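Local coordinates for porin B (Pseudomonas putida, PDB 4GEY), which probably lets glucose and related sugars pass across the bacterial outer membrane through a beta-barrel channel, at residues N159-D164 with F313-V318; S286-W291 with A322-D327. The protein carries 2 engineered substitutions. All blocks are in the same frame, centred on the assembly; numbering follows the deposited sequence.

Contact 1: residues N159-D164 with F313-V318; sequences NSFPCD and FANFTV
Phe161 turns its CG anti to the backbone N (chi1 -172°), which sends the ring from the loop toward the strand, where Phe313 holds its CG between backbone N and carbonyl carbon (chi1 65°) and presents a ring face. The two rings form an offset edge-to-face pair with centroids 5.4 Å apart and planes at 61°; Phe161 CZ lies 3.6 Å from Phe313 CD1, over the rim of that face. The amide of Asn315 stands perpendicular to the Phe161 ring, its ND2 over one face, 3.4 Å from Phe161 CE1, with Pro162 CD over the opposite face. That ND2 is hydrogen-bonded to Gln331 on strand 326-337, which steadies the amide. Asn315 OD1 is hydrogen-bonded to two waters: one, 3.0 Å from Asn159 ND2, accepts from that amide, and the other lies 3.1 Å from Asn159 O. Asn159 OD1 is itself held by Ser173 and by the backbone N of Val175. With an alanine here instead of Phe161, the face of Phe313 would probably lose its aromatic edge, and a gap would probably open beside the Asn315 amide. The disulfide Cys163-Cys171 closes the loop on itself, and the loop packs against the inner side of the barrel wall, consistent with the inward-folded loops of porins: Asn159 and Asn315 also touch Val294 on strand 282-298, Asn315 reaches Tyr329 on strand 326-337, and Thr317 meets helix 175-178.

Contact 2: residues S286-W291 with A322-D327; sequences SSKHGW and ATNVVD
Lys288 lays its side chain obliquely across Thr323 and ends beside the amide of Asn324, and these three residues make up the close part of the contact. The lysine chain bends twice near its end (chi3 103°, chi4 -88°), which carries it past the threonine hydroxyl: CG is 3.6 Å and CE 3.2 Å from Thr323 OG1. The hydroxyl has its hydrogen bond with Asp320 OD1, so the lysine methylenes cover an oxygen that is already paired. Lys288 NZ stops 2.5 Å from Asn324 OD1, a separation too short to be trusted at this resolution, and its ion pair with Asp320 is long and weak. The other end of the asparagine amide is better defined. Asn324 ND2 donates to Val326 O at 2.7 Å, nearly straight at 172° and in the plane of both the amide and the carbonyl; it also bonds to Trp178 O, which fixes the rotation of the amide. Val179, Ile182 and Ala263 pack around the lysine. Toward the preceding residues the fit loosens: Ser287 O is 4.4 Å from Thr323 CG2, the Ser287 CB points away from the partner segment, and Ser286 is exposed. Across the turn Val325, an exposed residue, points its CB away from segment 286-291 and touches Phe116 and Val357. In the fold, Lys288 sits on strand 282-298 and reaches the turn of the beta-hairpin formed by strands 309-319 and 326-337; strand 309-319 is the antiparallel neighbour of the lysine strand, as expected in a porin barrel. Asp320 in this turn also accepts from His289 N, strand 248-259 flanks the lysine strand on its other edge, and Trp178, in helix 175-178, touches the turn through its carbonyl.

The centres of contacts 1 and 2 lie 18 Å apart at the same part of the barrel, where strands 282-298, 309-319 and 326-337 follow one another as antiparallel neighbours. Their segments alternate along the chain: 159-164, 286-291, 313-318, 322-327. The two meet directly through a probable backbone hydrogen bond, with Val318 O 2.9 Å from Trp291 N. Both also reach helix 175-178, which follows the loop of contact 1. Contact 1 is the deeper of the two and fastens the loop to the wall, while contact 2 joins a strand to the hairpin turn farther from the chain centre.

Contact 1: residues N159-D164 with F313-V318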
ATOM      1  N   ASN A 159       0.949  -9.342   3.890  1.00 23.96           N
ATOM      2  CA  ASN A 159       1.465  -8.091   4.452  1.00 24.09           C
ATOM      3  C   ASN A 159       0.364  -7.031   4.455  1.00 24.69           C
ATOM      4  O   ASN A 159       0.622  -5.832   4.392  1.00 26.23           O
ATOM      5  CB  ASN A 159       2.691  -7.644   3.632  1.00 21.80           C
ATOM      6  CG  ASN A 159       3.373  -6.398   4.189  1.00 32.77           C
ATOM      7  OD1 ASN A 159       3.738  -5.490   3.439  1.00 31.63           O
ATOM      8  ND2 ASN A 159       3.546  -6.349   5.500  1.00 34.85           N
ATOM      9  N   SER A 160      -0.880  -7.493   4.511  1.00 25.82           N
ATOM     10  CA  SER A 160      -2.038  -6.611   4.386  1.00 23.13           C
ATOM     11  C   SER A 160      -2.178  -5.665   5.566  1.00 24.21           C
ATOM     12  O   SER A 160      -1.981  -6.066   6.711  1.00 30.18           O
ATOM     13  CB  SER A 160      -3.306  -7.438   4.240  1.00 23.86           C
ATOM     14  OG  SER A 160      -3.179  -8.382   3.212  1.00 21.89           O
ATOM     15  N   PHE A 161      -2.532  -4.415   5.268  1.00 24.65           N
ATOM     16  CA  PHE A 161      -2.723  -3.353   6.268  1.00 26.47           C
ATOM     17  C   PHE A 161      -3.806  -2.429   5.701  1.00 25.72           C
ATOM     18  O   PHE A 161      -3.888  -2.276   4.490  1.00 23.09           O
ATOM     19  CB  PHE A 161      -1.398  -2.600   6.488  1.00 22.89           C
ATOM     20  CG  PHE A 161      -1.424  -1.607   7.639  1.00 28.58           C
ATOM     21  CD1 PHE A 161      -1.409  -2.044   8.959  1.00 21.75           C
ATOM     22  CD2 PHE A 161      -1.434  -0.236   7.393  1.00 28.84           C
ATOM     23  CE1 PHE A 161      -1.434  -1.137  10.005  1.00 21.24           C
ATOM     24  CE2 PHE A 161      -1.451   0.681   8.435  1.00 22.58           C
ATOM     25  CZ  PHE A 161      -1.457   0.235   9.742  1.00 24.02           C
ATOM     26  N   PRO A 162      -4.652  -1.824   6.564  1.00 30.20           N
ATOM     27  CA  PRO A 162      -5.753  -0.978   6.063  1.00 20.47           C
ATOM     28  C   PRO A 162      -5.269   0.295   5.378  1.00 25.19           C
ATOM     29  O   PRO A 162      -4.067   0.562   5.276  1.00 32.90           O
ATOM     30  CB  PRO A 162      -6.533  -0.609   7.333  1.00 20.77           C
ATOM     31  CG  PRO A 162      -6.184  -1.655   8.330  1.00 21.00           C
ATOM     32  CD  PRO A 162      -4.741  -2.040   8.020  1.00 25.72           C
ATOM     33  N   CYS A 163      -6.210   1.102   4.920  1.00 25.76           N
ATOM     34  CA  CYS A 163      -5.852   2.295   4.172  1.00 30.83           C
ATOM     35  C   CYS A 163      -6.749   3.468   4.534  1.00 29.29           C
ATOM     36  O   CYS A 163      -7.469   4.005   3.686  1.00 20.46           O
ATOM     37  CB  CYS A 163      -5.922   2.034   2.671  1.00 20.07           C
ATOM     38  SG  CYS A 163      -5.134   3.323   1.699  1.00 41.97           S
ATOM     39  N   ASP A 164      -6.695   3.863   5.799  1.00 21.49           N
ATOM     40  CA  ASP A 164      -7.464   5.009   6.248  1.00 20.73           C
ATOM     41  C   ASP A 164      -6.630   6.292   6.214  1.00 32.75           C
ATOM     42  O   ASP A 164      -7.167   7.369   5.916  1.00 33.43           O
ATOM     43  CB  ASP A 164      -8.073   4.760   7.623  1.00 21.13           C
ATOM     44  CG  ASP A 164      -9.258   3.815   7.566  1.00 37.31           C
ATOM     45  OD1 ASP A 164      -9.936   3.783   6.512  1.00 33.71           O
ATOM     46  OD2 ASP A 164      -9.512   3.104   8.570  1.00 35.84           O
ATOM     47  N   PHE A 313      -0.797   0.214  16.391  1.00 27.54           N
ATOM     48  CA  PHE A 313      -0.314  -0.532  15.234  1.00 27.44           C
ATOM     49  C   PHE A 313       1.156  -0.298  14.981  1.00 28.82           C
ATOM     50  O   PHE A 313       1.700   0.745  15.349  1.00 30.72           O
ATOM     51  CB  PHE A 313      -1.137  -0.237  13.963  1.00 24.54           C
ATOM     52  CG  PHE A 313      -1.034   1.189  13.463  1.00 24.65           C
ATOM     53  CD1 PHE A 313       0.043   1.602  12.694  1.00 21.32           C
ATOM     54  CD2 PHE A 313      -2.040   2.109  13.733  1.00 30.53           C
ATOM     55  CE1 PHE A 313       0.131   2.903  12.223  1.00 21.07           C
ATOM     56  CE2 PHE A 313      -1.958   3.420  13.257  1.00 28.07           C
ATOM     57  CZ  PHE A 313      -0.869   3.811  12.499  1.00 21.21           C
ATOM     58  N   ALA A 314       1.782  -1.275  14.324  1.00 34.24           N
ATOM     59  CA  ALA A 314       3.189  -1.186  13.940  1.00 26.08           C
ATOM     60  C   ALA A 314       3.499  -2.030  12.718  1.00 24.94           C
ATOM     61  O   ALA A 314       2.893  -3.072  12.490  1.00 27.65           O
ATOM     62  CB  ALA A 314       4.088  -1.582  15.090  1.00 23.08           C
ATOM     63  N   ASN A 315       4.444  -1.549  11.923  1.00 31.81           N
ATOM     64  CA  ASN A 315       4.937  -2.256  10.753  1.00 30.40           C
ATOM     65  C   ASN A 315       6.457  -2.149  10.735  1.00 32.18           C
ATOM     66  O   ASN A 315       7.025  -1.098  11.040  1.00 36.32           O
ATOM     67  CB  ASN A 315       4.376  -1.639   9.471  1.00 29.55           C
ATOM     68  CG  ASN A 315       2.968  -2.108   9.150  1.00 33.99           C
ATOM     69  OD1 ASN A 315       2.773  -3.083   8.418  1.00 35.10           O
ATOM     70  ND2 ASN A 315       1.974  -1.394   9.666  1.00 36.45           N
ATOM     71  N   PHE A 316       7.111  -3.244  10.390  1.00 28.73           N
ATOM     72  CA  PHE A 316       8.554  -3.278  10.237  1.00 27.21           C
ATOM     73  C   PHE A 316       8.839  -4.025   8.948  1.00 29.20           C
ATOM     74  O   PHE A 316       8.105  -4.933   8.547  1.00 32.25           O
ATOM     75  CB  PHE A 316       9.238  -3.987  11.415  1.00 27.06           C
ATOM     76  CG  PHE A 316       8.906  -3.400  12.754  1.00 33.05           C
ATOM     77  CD1 PHE A 316       7.800  -3.845  13.472  1.00 34.75           C
ATOM     78  CD2 PHE A 316       9.689  -2.395  13.297  1.00 35.18           C
ATOM     79  CE1 PHE A 316       7.485  -3.296  14.709  1.00 34.92           C
ATOM     80  CE2 PHE A 316       9.384  -1.841  14.540  1.00 28.93           C
ATOM     81  CZ  PHE A 316       8.283  -2.288  15.243  1.00 30.31           C
ATOM     82  N   THR A 317       9.919  -3.657   8.297  1.00 26.48           N
ATOM     83  CA  THR A 317      10.175  -4.195   6.992  1.00 29.08           C
ATOM     84  C   THR A 317      11.689  -4.239   6.849  1.00 28.94           C
ATOM     85  O   THR A 317      12.402  -3.401   7.415  1.00 34.24           O
ATOM     86  CB  THR A 317       9.467  -3.303   5.959  1.00 35.11           C
ATOM     87  OG1 THR A 317       8.596  -4.077   5.126  1.00 32.68           O
ATOM     88  CG2 THR A 317      10.441  -2.552   5.148  1.00 37.04           C
ATOM     89  N   VAL A 318      12.182  -5.254   6.154  1.00 33.28           N
ATOM     90  CA  VAL A 318      13.623  -5.483   6.019  1.00 31.98           C
ATOM     91  C   VAL A 318      13.909  -6.094   4.646  1.00 32.30           C
ATOM     92  O   VAL A 318      13.235  -7.051   4.235  1.00 24.92           O
ATOM     93  CB  VAL A 318      14.168  -6.397   7.156  1.00 33.80           C
ATOM     94  CG1 VAL A 318      15.345  -7.222   6.682  1.00 37.37           C
ATOM     95  CG2 VAL A 318      14.572  -5.572   8.370  1.00 29.54           C
TER
HETATM   96  O   HOH W   1       5.108  -4.361   7.034  1.00 30.57           O
HETATM   97  O   HOH W   2       2.145  -3.505   5.739  1.00 33.95           O

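Contact 2: residues S286-W291 with A322-D327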
ATOM      1  N   SER A 286      20.515 -13.165  -8.895  1.00 36.34           N
ATOM      2  CA  SER A 286      19.426 -13.978  -9.412  1.00 42.44           C
ATOM      3  C   SER A 286      18.120 -13.834  -8.619  1.00 39.49           C
ATOM      4  O   SER A 286      17.101 -14.427  -8.984  1.00 34.83           O
ATOM      5  CB  SER A 286      19.857 -15.437  -9.506  1.00 44.39           C
ATOM      6  OG  SER A 286      20.164 -15.946  -8.227  1.00 49.82           O
ATOM      7  N   SER A 287      18.139 -13.026  -7.560  1.00 36.06           N
ATOM      8  CA  SER A 287      16.954 -12.860  -6.723  1.00 32.53           C
ATOM      9  C   SER A 287      16.957 -11.610  -5.839  1.00 31.33           C
ATOM     10  O   SER A 287      17.978 -10.922  -5.693  1.00 32.28           O
ATOM     11  CB  SER A 287      16.790 -14.083  -5.817  1.00 36.97           C
ATOM     12  OG  SER A 287      17.627 -13.991  -4.669  1.00 32.97           O
ATOM     13  N   LYS A 288      15.795 -11.340  -5.243  1.00 30.20           N
ATOM     14  CA  LYS A 288      15.652 -10.380  -4.145  1.00 29.16           C
ATOM     15  C   LYS A 288      14.945 -11.144  -3.035  1.00 37.89           C
ATOM     16  O   LYS A 288      14.343 -12.189  -3.303  1.00 36.85           O
ATOM     17  CB  LYS A 288      14.799  -9.182  -4.566  1.00 28.11           C
ATOM     18  CG  LYS A 288      15.289  -8.458  -5.809  1.00 32.64           C
ATOM     19  CD  LYS A 288      14.436  -7.239  -6.129  1.00 27.45           C
ATOM     20  CE  LYS A 288      15.122  -5.944  -5.729  1.00 36.24           C
ATOM     21  NZ  LYS A 288      14.862  -5.545  -4.320  1.00 38.01           N
ATOM     22  N   HIS A 289      15.001 -10.639  -1.802  1.00 33.97           N
ATOM     23  CA  HIS A 289      14.311 -11.286  -0.682  1.00 31.14           C
ATOM     24  C   HIS A 289      14.173 -10.319   0.495  1.00 33.82           C
ATOM     25  O   HIS A 289      14.937  -9.361   0.602  1.00 41.97           O
ATOM     26  CB  HIS A 289      15.073 -12.541  -0.234  1.00 29.19           C
ATOM     27  CG  HIS A 289      16.364 -12.238   0.456  1.00 29.70           C
ATOM     28  ND1 HIS A 289      16.428 -11.824   1.769  1.00 43.79           N
ATOM     29  CD2 HIS A 289      17.637 -12.250   0.005  1.00 30.62           C
ATOM     30  CE1 HIS A 289      17.687 -11.608   2.103  1.00 35.53           C
ATOM     31  NE2 HIS A 289      18.441 -11.869   1.053  1.00 41.32           N
ATOM     32  N   GLY A 290      13.215 -10.578   1.388  1.00 30.60           N
ATOM     33  CA  GLY A 290      13.064  -9.768   2.584  1.00 28.60           C
ATOM     34  C   GLY A 290      12.045 -10.313   3.560  1.00 37.52           C
ATOM     35  O   GLY A 290      11.445 -11.355   3.300  1.00 39.73           O
ATOM     36  N   TRP A 291      11.856  -9.612   4.680  1.00 40.67           N
ATOM     37  CA  TRP A 291      10.943 -10.043   5.741  1.00 33.91           C
ATOM     38  C   TRP A 291      10.029  -8.906   6.158  1.00 30.91           C
ATOM     39  O   TRP A 291      10.268  -7.741   5.835  1.00 29.71           O
ATOM     40  CB  TRP A 291      11.707 -10.464   6.994  1.00 37.85           C
ATOM     41  CG  TRP A 291      12.668 -11.584   6.848  1.00 39.51           C
ATOM     42  CD1 TRP A 291      13.942 -11.517   6.356  1.00 40.07           C
ATOM     43  CD2 TRP A 291      12.468 -12.938   7.263  1.00 43.00           C
ATOM     44  NE1 TRP A 291      14.539 -12.753   6.421  1.00 45.18           N
ATOM     45  CE2 TRP A 291      13.652 -13.643   6.972  1.00 47.45           C
ATOM     46  CE3 TRP A 291      11.397 -13.625   7.843  1.00 40.78           C
ATOM     47  CZ2 TRP A 291      13.790 -15.003   7.230  1.00 46.16           C
ATOM     48  CZ3 TRP A 291      11.540 -14.972   8.107  1.00 41.43           C
ATOM     49  CH2 TRP A 291      12.723 -15.647   7.798  1.00 46.11           C
ATOM     50  N   ALA A 322      21.833  -6.113  -0.922  1.00 30.38           N
ATOM     51  CA  ALA A 322      22.442  -6.197  -2.244  1.00 37.17           C
ATOM     52  C   ALA A 322      21.759  -5.296  -3.272  1.00 38.41           C
ATOM     53  O   ALA A 322      22.437  -4.532  -3.972  1.00 41.15           O
ATOM     54  CB  ALA A 322      22.501  -7.645  -2.740  1.00 32.08           C
ATOM     55  N   THR A 323      20.430  -5.368  -3.342  1.00 29.45           N
ATOM     56  CA  THR A 323      19.692  -4.808  -4.478  1.00 32.01           C
ATOM     57  C   THR A 323      18.620  -3.749  -4.170  1.00 27.70           C
ATOM     58  O   THR A 323      18.215  -3.008  -5.055  1.00 31.21           O
ATOM     59  CB  THR A 323      19.023  -5.933  -5.288  1.00 31.69           C
ATOM     60  OG1 THR A 323      17.975  -6.531  -4.512  1.00 30.94           O
ATOM     61  CG2 THR A 323      20.039  -6.989  -5.680  1.00 30.70           C
ATOM     62  N   ASN A 324      18.168  -3.688  -2.926  1.00 33.15           N
ATOM     63  CA  ASN A 324      17.038  -2.855  -2.554  1.00 31.71           C
ATOM     64  C   ASN A 324      17.435  -1.459  -2.065  1.00 35.59           C
ATOM     65  O   ASN A 324      18.290  -1.329  -1.191  1.00 34.64           O
ATOM     66  CB  ASN A 324      16.248  -3.565  -1.464  1.00 34.89           C
ATOM     67  CG  ASN A 324      14.759  -3.370  -1.613  1.00 35.60           C
ATOM     68  OD1 ASN A 324      14.141  -3.936  -2.519  1.00 31.16           O
ATOM     69  ND2 ASN A 324      14.170  -2.565  -0.726  1.00 29.82           N
ATOM     70  N   VAL A 325      16.809  -0.420  -2.621  1.00 33.64           N
ATOM     71  CA  VAL A 325      17.155   0.963  -2.271  1.00 28.05           C
ATOM     72  C   VAL A 325      16.796   1.271  -0.822  1.00 30.30           C
ATOM     73  O   VAL A 325      17.633   1.773  -0.057  1.00 24.53           O
ATOM     74  CB  VAL A 325      16.450   1.996  -3.176  1.00 29.66           C
ATOM     75  CG1 VAL A 325      16.773   3.391  -2.709  1.00 24.11           C
ATOM     76  CG2 VAL A 325      16.856   1.827  -4.626  1.00 24.95           C
ATOM     77  N   VAL A 326      15.545   0.983  -0.453  1.00 34.26           N
ATOM     78  CA  VAL A 326      15.138   1.001   0.948  1.00 23.24           C
ATOM     79  C   VAL A 326      15.713  -0.207   1.688  1.00 32.03           C
ATOM     80  O   VAL A 326      15.442  -1.356   1.352  1.00 29.42           O
ATOM     81  CB  VAL A 326      13.645   0.981   1.100  1.00 29.87           C
ATOM     82  CG1 VAL A 326      13.277   0.941   2.585  1.00 22.30           C
ATOM     83  CG2 VAL A 326      13.044   2.189   0.401  1.00 28.47           C
ATOM     84  N   ASP A 327      16.520   0.090   2.694  1.00 41.98           N
ATOM     85  CA  ASP A 327      17.267  -0.880   3.481  1.00 42.54           C
ATOM     86  C   ASP A 327      16.301  -1.608   4.423  1.00 45.15           C
ATOM     87  O   ASP A 327      16.233  -2.847   4.456  1.00 32.05           O
ATOM     88  CB  ASP A 327      18.282  -0.085   4.308  1.00 38.70           C
ATOM     89  CG  ASP A 327      19.362  -0.934   4.893  1.00 55.62           C
ATOM     90  OD1 ASP A 327      19.066  -2.054   5.355  1.00 73.34           O
ATOM     91  OD2 ASP A 327      20.521  -0.469   4.903  1.00 62.49           O
TER